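Local coordinates for protein Ral guanine nucleotide dissociation stimulator-like 2 (Mus musculus, PDB 4JGW) that probably acts as a guanine nucleotide exchange factor for small G proteins and associates in vitro with GTP-bound Rap1A and H-Ras, at residues Ala58-Leu63 with Pro90-Leu95; Leu95-Leu100 with Leu141-Ser146. One frame throughout, in Å; residues are numbered along the deposited sequence.

Contact 1: Ala58-Leu63 with Pro90-Leu95; sequences ALVRHL and PALFGL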
ATOM      1  N   ALA A  58      20.010  19.576   0.766  1.00 33.85           N
ATOM      2  CA  ALA A  58      21.023  18.670   0.222  1.00 33.44           C
ATOM      3  C   ALA A  58      20.393  17.500  -0.531  1.00 33.07           C
ATOM      4  O   ALA A  58      20.962  17.004  -1.508  1.00 32.99           O
ATOM      5  CB  ALA A  58      21.934  18.163   1.327  1.00 33.35           C
ATOM      6  N   LEU A  59      19.222  17.063  -0.070  1.00 32.63           N
ATOM      7  CA  LEU A  59      18.461  16.019  -0.754  1.00 32.29           C
ATOM      8  C   LEU A  59      18.076  16.469  -2.161  1.00 32.06           C
ATOM      9  O   LEU A  59      18.155  15.688  -3.109  1.00 31.91           O
ATOM     10  CB  LEU A  59      17.207  15.629   0.042  1.00 32.13           C
ATOM     11  CG  LEU A  59      17.336  15.051   1.458  1.00 32.20           C
ATOM     12  CD1 LEU A  59      15.981  14.571   1.962  1.00 32.25           C
ATOM     13  CD2 LEU A  59      18.353  13.924   1.543  1.00 31.92           C
ATOM     14  N   VAL A  60      17.680  17.737  -2.281  1.00 31.87           N
ATOM     15  CA  VAL A  60      17.274  18.321  -3.559  1.00 31.75           C
ATOM     16  C   VAL A  60      18.461  18.506  -4.514  1.00 31.77           C
ATOM     17  O   VAL A  60      18.317  18.317  -5.724  1.00 31.64           O
ATOM     18  CB  VAL A  60      16.494  19.650  -3.355  1.00 31.83           C
ATOM     19  CG1 VAL A  60      16.251  20.371  -4.683  1.00 31.44           C
ATOM     20  CG2 VAL A  60      15.167  19.380  -2.651  1.00 31.92           C
ATOM     21  N   ARG A  61      19.625  18.865  -3.966  1.00 31.75           N
ATOM     22  CA  ARG A  61      20.860  18.964  -4.756  1.00 31.82           C
ATOM     23  C   ARG A  61      21.218  17.611  -5.368  1.00 31.48           C
ATOM     24  O   ARG A  61      21.544  17.524  -6.552  1.00 31.48           O
ATOM     25  CB  ARG A  61      22.031  19.488  -3.914  1.00 31.99           C
ATOM     26  CG  ARG A  61      21.990  20.983  -3.624  1.00 32.71           C
ATOM     27  CD  ARG A  61      23.340  21.509  -3.122  1.00 34.34           C
ATOM     28  NE  ARG A  61      23.672  21.032  -1.778  1.00 35.29           N
ATOM     29  CZ  ARG A  61      23.314  21.636  -0.645  1.00 35.90           C
ATOM     30  NH1 ARG A  61      22.599  22.755  -0.669  1.00 36.22           N
ATOM     31  NH2 ARG A  61      23.669  21.117   0.523  1.00 36.40           N
ATOM     32  N   HIS A  62      21.141  16.566  -4.547  1.00 31.21           N
ATOM     33  CA  HIS A  62      21.374  15.190  -4.980  1.00 31.00           C
ATOM     34  C   HIS A  62      20.286  14.731  -5.961  1.00 30.91           C
ATOM     35  O   HIS A  62      20.573  14.019  -6.925  1.00 30.78           O
ATOM     36  CB  HIS A  62      21.444  14.270  -3.754  1.00 30.97           C
ATOM     37  CG  HIS A  62      21.870  12.865  -4.056  1.00 30.99           C
ATOM     38  ND1 HIS A  62      23.078  12.558  -4.645  1.00 30.87           N
ATOM     39  CD2 HIS A  62      21.259  11.681  -3.815  1.00 30.88           C
ATOM     40  CE1 HIS A  62      23.185  11.248  -4.771  1.00 30.70           C
ATOM     41  NE2 HIS A  62      22.095  10.691  -4.272  1.00 30.77           N
ATOM     42  N   LEU A  63      19.049  15.169  -5.720  1.00 30.73           N
ATOM     43  CA  LEU A  63      17.908  14.865  -6.595  1.00 30.69           C
ATOM     44  C   LEU A  63      18.148  15.347  -8.027  1.00 30.63           C
ATOM     45  O   LEU A  63      17.856  14.633  -8.990  1.00 30.56           O
ATOM     46  CB  LEU A  63      16.635  15.527  -6.055  1.00 30.50           C
ATOM     47  CG  LEU A  63      15.249  14.863  -6.102  1.00 30.93           C
ATOM     48  CD1 LEU A  63      14.168  15.942  -6.218  1.00 30.36           C
ATOM     49  CD2 LEU A  63      15.083  13.827  -7.206  1.00 29.84           C
ATOM     50  N   PRO A  90       4.332  20.895  -1.767  1.00 37.08           N
ATOM     51  CA  PRO A  90       4.689  22.266  -2.151  1.00 37.13           C
ATOM     52  C   PRO A  90       6.074  22.688  -1.650  1.00 37.22           C
ATOM     53  O   PRO A  90       6.760  23.458  -2.323  1.00 37.22           O
ATOM     54  CB  PRO A  90       3.590  23.120  -1.505  1.00 37.10           C
ATOM     55  CG  PRO A  90       3.013  22.273  -0.431  1.00 37.35           C
ATOM     56  CD  PRO A  90       3.132  20.863  -0.908  1.00 37.08           C
ATOM     57  N   ALA A  91       6.474  22.176  -0.488  1.00 37.34           N
ATOM     58  CA  ALA A  91       7.795  22.461   0.073  1.00 37.33           C
ATOM     59  C   ALA A  91       8.917  21.882  -0.790  1.00 37.34           C
ATOM     60  O   ALA A  91       9.924  22.552  -1.032  1.00 37.38           O
ATOM     61  CB  ALA A  91       7.893  21.944   1.503  1.00 37.34           C
ATOM     62  N   LEU A  92       8.733  20.648  -1.257  1.00 37.24           N
ATOM     63  CA  LEU A  92       9.715  19.983  -2.118  1.00 37.16           C
ATOM     64  C   LEU A  92       9.785  20.628  -3.502  1.00 37.16           C
ATOM     65  O   LEU A  92      10.875  20.846  -4.036  1.00 37.01           O
ATOM     66  CB  LEU A  92       9.409  18.483  -2.234  1.00 37.18           C
ATOM     67  CG  LEU A  92      10.392  17.583  -2.994  1.00 36.92           C
ATOM     68  CD1 LEU A  92      11.777  17.603  -2.360  1.00 36.66           C
ATOM     69  CD2 LEU A  92       9.861  16.160  -3.069  1.00 37.02           C
ATOM     70  N   PHE A  93       8.614  20.921  -4.069  1.00 37.16           N
ATOM     71  CA  PHE A  93       8.495  21.621  -5.348  1.00 37.21           C
ATOM     72  C   PHE A  93       9.189  22.984  -5.274  1.00 37.29           C
ATOM     73  O   PHE A  93       9.896  23.377  -6.204  1.00 37.30           O
ATOM     74  CB  PHE A  93       7.016  21.809  -5.700  1.00 37.21           C
ATOM     75  CG  PHE A  93       6.736  21.969  -7.175  1.00 37.19           C
ATOM     76  CD1 PHE A  93       5.437  21.822  -7.652  1.00 37.58           C
ATOM     77  CD2 PHE A  93       7.750  22.258  -8.085  1.00 37.36           C
ATOM     78  CE1 PHE A  93       5.150  21.972  -9.008  1.00 37.59           C
ATOM     79  CE2 PHE A  93       7.474  22.405  -9.441  1.00 37.49           C
ATOM     80  CZ  PHE A  93       6.171  22.260  -9.903  1.00 37.44           C
ATOM     81  N   GLY A  94       8.978  23.692  -4.165  1.00 37.35           N
ATOM     82  CA  GLY A  94       9.596  24.998  -3.932  1.00 37.55           C
ATOM     83  C   GLY A  94      11.113  24.948  -3.887  1.00 37.70           C
ATOM     84  O   GLY A  94      11.783  25.812  -4.454  1.00 37.73           O
ATOM     85  N   LEU A  95      11.653  23.928  -3.221  1.00 37.81           N
ATOM     86  CA  LEU A  95      13.102  23.741  -3.116  1.00 38.07           C
ATOM     87  C   LEU A  95      13.742  23.331  -4.442  1.00 38.16           C
ATOM     88  O   LEU A  95      14.914  23.626  -4.686  1.00 38.21           O
ATOM     89  CB  LEU A  95      13.443  22.726  -2.023  1.00 38.01           C
ATOM     90  CG  LEU A  95      13.123  23.152  -0.587  1.00 38.22           C
ATOM     91  CD1 LEU A  95      13.086  21.943   0.315  1.00 38.29           C
ATOM     92  CD2 LEU A  95      14.107  24.191  -0.066  1.00 38.38           C
TER
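V60 and L95 mark the closest backbone approach between helical residues 58-63 and 90-95, with their CA atoms 6.9 Å apart. V60 carries the contact from its side, and both of its methyls are used. CG2 touches two leucines, 3.8 Å from CD1 of L92 and 3.8 Å from CB of L95. CG1 goes to the backbone instead and lies 3.5 Å from O of L95. The valine torsion (chi1 171°) makes this split, because it sets CG1 anti to the backbone N and CG2 anti to the carbonyl carbon. L92 reaches V60 with its CD1 branch, and the two side chains slide past each other in opposite directions. L95 meets V60 with the root of its side chain, at about a right angle. Both helices belong to the N-terminal Ras-GEF region, the REM domain, a mainly helical module in this family. The contact joins helix 56-63, which follows strand 46-54, to helix 89-101. No hydrogen bond crosses it. Other helices close in around the apolar side chains: L92 also packs on W125 of helix 108-128, and L63 touches V121 of that helix and L79 of helix 75-82.

Contact 2: Leu95-Leu100 with Leu141-Ser146; sequences LVADRL and LDRLES
R143 of helix 138-151 spans A97 and D98 of helix 89-101. The pair packs nearly parallel within the helical REM domain. The axes of the short segments approach to 9.5 Å, with an angle of 26° between their directions. A97 and L144 have the nearest CA atoms, 5.9 Å apart. The small alanine side chain receives the aliphatic part of the arginine: CB of A97 is 3.7 Å from CD of R143. Beyond it, the guanidinium makes a salt bridge to D98, with NH2 of R143 2.7 Å from OD1 of D98. This oxygen lies over one face of the guanidinium, 3.1 Å from CZ of R143. The carboxylate and guanidinium planes are 81° apart, nearly perpendicular, so the two groups do not pair flat in a two-pronged bridge. The attraction is therefore probably mainly one of charge. R143 reaches this far because its chain is extended from CG to NE.

L100 and L144 add an apolar contact, with CD1 of L100 3.9 Å from CD1 of L144. The leucine of helix 138-151 holds CG anti to its own backbone N (chi1 173°), which brings its end nearer to helix 89-101. Helix 108-128 packs on both leucines: L100 touches T115 and A118, and L144 touches L122. NE of R143 also makes a long, weak ion pair with OE2 of E101. Farther along helix 138-151, E145 forms a salt bridge with R171 of helix 164-172. S146 turns its hydroxyl back onto its own helix. Its OG donates to O of D142 at 2.9 Å, in the carbonyl plane and on a lone pair, and the same oxygen also accepts from N of S146.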
ATOM      1  N   LEU A  95      11.653  23.928  -3.221  1.00 37.81           N
ATOM      2  CA  LEU A  95      13.102  23.741  -3.116  1.00 38.07           C
ATOM      3  C   LEU A  95      13.742  23.331  -4.442  1.00 38.16           C
ATOM      4  O   LEU A  95      14.914  23.626  -4.686  1.00 38.21           O
ATOM      5  CB  LEU A  95      13.443  22.726  -2.023  1.00 38.01           C
ATOM      6  CG  LEU A  95      13.123  23.152  -0.587  1.00 38.22           C
ATOM      7  CD1 LEU A  95      13.086  21.943   0.315  1.00 38.29           C
ATOM      8  CD2 LEU A  95      14.107  24.191  -0.066  1.00 38.38           C
ATOM      9  N   VAL A  96      12.971  22.650  -5.286  1.00 38.31           N
ATOM     10  CA  VAL A  96      13.397  22.343  -6.651  1.00 38.53           C
ATOM     11  C   VAL A  96      13.478  23.640  -7.456  1.00 38.85           C
ATOM     12  O   VAL A  96      14.471  23.890  -8.146  1.00 38.74           O
ATOM     13  CB  VAL A  96      12.458  21.313  -7.337  1.00 38.41           C
ATOM     14  CG1 VAL A  96      12.736  21.223  -8.837  1.00 38.20           C
ATOM     15  CG2 VAL A  96      12.606  19.941  -6.690  1.00 38.26           C
ATOM     16  N   ALA A  97      12.435  24.463  -7.345  1.00 39.26           N
ATOM     17  CA  ALA A  97      12.401  25.784  -7.978  1.00 39.65           C
ATOM     18  C   ALA A  97      13.483  26.709  -7.419  1.00 39.89           C
ATOM     19  O   ALA A  97      14.043  27.518  -8.154  1.00 39.97           O
ATOM     20  CB  ALA A  97      11.026  26.415  -7.825  1.00 39.63           C
ATOM     21  N   ASP A  98      13.773  26.577  -6.124  1.00 40.27           N
ATOM     22  CA  ASP A  98      14.877  27.298  -5.488  1.00 40.63           C
ATOM     23  C   ASP A  98      16.215  26.946  -6.131  1.00 40.83           C
ATOM     24  O   ASP A  98      16.975  27.834  -6.523  1.00 40.94           O
ATOM     25  CB  ASP A  98      14.940  26.990  -3.988  1.00 40.63           C
ATOM     26  CG  ASP A  98      13.956  27.810  -3.173  1.00 40.85           C
ATOM     27  OD1 ASP A  98      13.233  28.646  -3.754  1.00 40.76           O
ATOM     28  OD2 ASP A  98      13.912  27.613  -1.939  1.00 40.92           O
ATOM     29  N   ARG A  99      16.486  25.645  -6.235  1.00 41.03           N
ATOM     30  CA  ARG A  99      17.741  25.131  -6.780  1.00 41.26           C
ATOM     31  C   ARG A  99      17.970  25.566  -8.228  1.00 41.41           C
ATOM     32  O   ARG A  99      19.094  25.893  -8.612  1.00 41.41           O
ATOM     33  CB  ARG A  99      17.802  23.602  -6.637  1.00 41.27           C
ATOM     34  CG  ARG A  99      19.040  22.924  -7.231  1.00 41.47           C
ATOM     35  CD  ARG A  99      20.333  23.338  -6.539  1.00 41.80           C
ATOM     36  NE  ARG A  99      21.502  22.766  -7.208  1.00 42.54           N
ATOM     37  CZ  ARG A  99      22.765  23.082  -6.933  1.00 42.78           C
ATOM     38  NH1 ARG A  99      23.054  23.976  -5.994  1.00 42.49           N
ATOM     39  NH2 ARG A  99      23.748  22.496  -7.604  1.00 42.99           N
ATOM     40  N   LEU A 100      16.898  25.580  -9.018  1.00 41.66           N
ATOM     41  CA  LEU A 100      16.967  26.021 -10.410  1.00 41.98           C
ATOM     42  C   LEU A 100      17.236  27.522 -10.524  1.00 42.34           C
ATOM     43  O   LEU A 100      17.973  27.958 -11.411  1.00 42.33           O
ATOM     44  CB  LEU A 100      15.685  25.647 -11.166  1.00 41.84           C
ATOM     45  CG  LEU A 100      15.397  24.166 -11.443  1.00 41.73           C
ATOM     46  CD1 LEU A 100      13.966  23.984 -11.934  1.00 41.44           C
ATOM     47  CD2 LEU A 100      16.388  23.568 -12.439  1.00 41.52           C
ATOM     48  N   LEU A 141       4.381  26.267  -9.377  1.00 52.51           N
ATOM     49  CA  LEU A 141       4.223  25.999 -10.806  1.00 52.84           C
ATOM     50  C   LEU A 141       4.584  27.239 -11.623  1.00 53.01           C
ATOM     51  O   LEU A 141       5.317  27.145 -12.611  1.00 52.95           O
ATOM     52  CB  LEU A 141       2.787  25.556 -11.117  1.00 52.86           C
ATOM     53  CG  LEU A 141       2.520  24.516 -12.213  1.00 53.08           C
ATOM     54  CD1 LEU A 141       1.069  24.055 -12.147  1.00 53.28           C
ATOM     55  CD2 LEU A 141       2.852  25.017 -13.615  1.00 53.29           C
ATOM     56  N   ASP A 142       4.066  28.395 -11.200  1.00 53.27           N
ATOM     57  CA  ASP A 142       4.382  29.683 -11.827  1.00 53.51           C
ATOM     58  C   ASP A 142       5.865  30.005 -11.666  1.00 53.58           C
ATOM     59  O   ASP A 142       6.486  30.581 -12.558  1.00 53.65           O
ATOM     60  CB  ASP A 142       3.538  30.810 -11.218  1.00 53.55           C
ATOM     61  CG  ASP A 142       2.038  30.557 -11.327  1.00 53.92           C
ATOM     62  OD1 ASP A 142       1.608  29.807 -12.231  1.00 54.48           O
ATOM     63  OD2 ASP A 142       1.286  31.120 -10.502  1.00 53.98           O
ATOM     64  N   ARG A 143       6.416  29.621 -10.518  1.00 53.74           N
ATOM     65  CA  ARG A 143       7.836  29.758 -10.214  1.00 53.90           C
ATOM     66  C   ARG A 143       8.688  28.939 -11.188  1.00 53.88           C
ATOM     67  O   ARG A 143       9.787  29.351 -11.562  1.00 53.95           O
ATOM     68  CB  ARG A 143       8.088  29.285  -8.785  1.00 54.04           C
ATOM     69  CG  ARG A 143       9.072  30.106  -7.982  1.00 54.58           C
ATOM     70  CD  ARG A 143       9.277  29.464  -6.623  1.00 55.46           C
ATOM     71  NE  ARG A 143      10.170  30.229  -5.760  1.00 56.31           N
ATOM     72  CZ  ARG A 143      10.537  29.854  -4.537  1.00 56.79           C
ATOM     73  NH1 ARG A 143      10.097  28.712  -4.021  1.00 56.77           N
ATOM     74  NH2 ARG A 143      11.353  30.622  -3.827  1.00 57.18           N
ATOM     75  N   LEU A 144       8.169  27.781 -11.596  1.00 53.85           N
ATOM     76  CA  LEU A 144       8.872  26.891 -12.519  1.00 53.85           C
ATOM     77  C   LEU A 144       8.804  27.364 -13.970  1.00 53.92           C
ATOM     78  O   LEU A 144       9.834  27.453 -14.643  1.00 53.82           O
ATOM     79  CB  LEU A 144       8.340  25.456 -12.402  1.00 53.78           C
ATOM     80  CG  LEU A 144       8.835  24.409 -13.412  1.00 53.71           C
ATOM     81  CD1 LEU A 144      10.307  24.067 -13.199  1.00 53.51           C
ATOM     82  CD2 LEU A 144       7.980  23.153 -13.347  1.00 53.66           C
ATOM     83  N   GLU A 145       7.596  27.659 -14.451  1.00 54.06           N
ATOM     84  CA  GLU A 145       7.408  27.998 -15.865  1.00 54.28           C
ATOM     85  C   GLU A 145       7.924  29.392 -16.237  1.00 54.34           C
ATOM     86  O   GLU A 145       8.242  29.645 -17.399  1.00 54.34           O
ATOM     87  CB  GLU A 145       5.953  27.774 -16.320  1.00 54.27           C
ATOM     88  CG  GLU A 145       4.983  28.926 -16.092  1.00 54.56           C
ATOM     89  CD  GLU A 145       3.650  28.704 -16.798  1.00 55.21           C
ATOM     90  OE1 GLU A 145       2.883  27.814 -16.367  1.00 55.25           O
ATOM     91  OE2 GLU A 145       3.369  29.422 -17.782  1.00 55.25           O
ATOM     92  N   SER A 146       8.021  30.280 -15.246  1.00 54.46           N
ATOM     93  CA  SER A 146       8.651  31.584 -15.443  1.00 54.65           C
ATOM     94  C   SER A 146      10.166  31.432 -15.553  1.00 54.72           C
ATOM     95  O   SER A 146      10.819  32.205 -16.250  1.00 54.80           O
ATOM     96  CB  SER A 146       8.294  32.554 -14.313  1.00 54.65           C
ATOM     97  OG  SER A 146       8.869  32.148 -13.083  1.00 54.90           O
TER

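Overall arrangement
Contacts 1 and 2 use successive parts of helix 89-101 and share L95. Their centres are about 10 Å apart. L95 faces V60 in contact 1 and points away from residues 141-146 in contact 2. Helix 89-101 thus lies between helix 56-63 and helix 138-151. The contacts also touch directly: CZ of F93 is 4.0 Å from CD2 of L144, and CG1 of V60 is 4.0 Å from CA of V96. O of G94 also packs against NH1 of R143 at 3.4 Å. All four segments lie in the N-terminal Ras-GEF region. The contact centres are about 25 and 31 Å from the centre of the chain, which also contains the RasGEF domain.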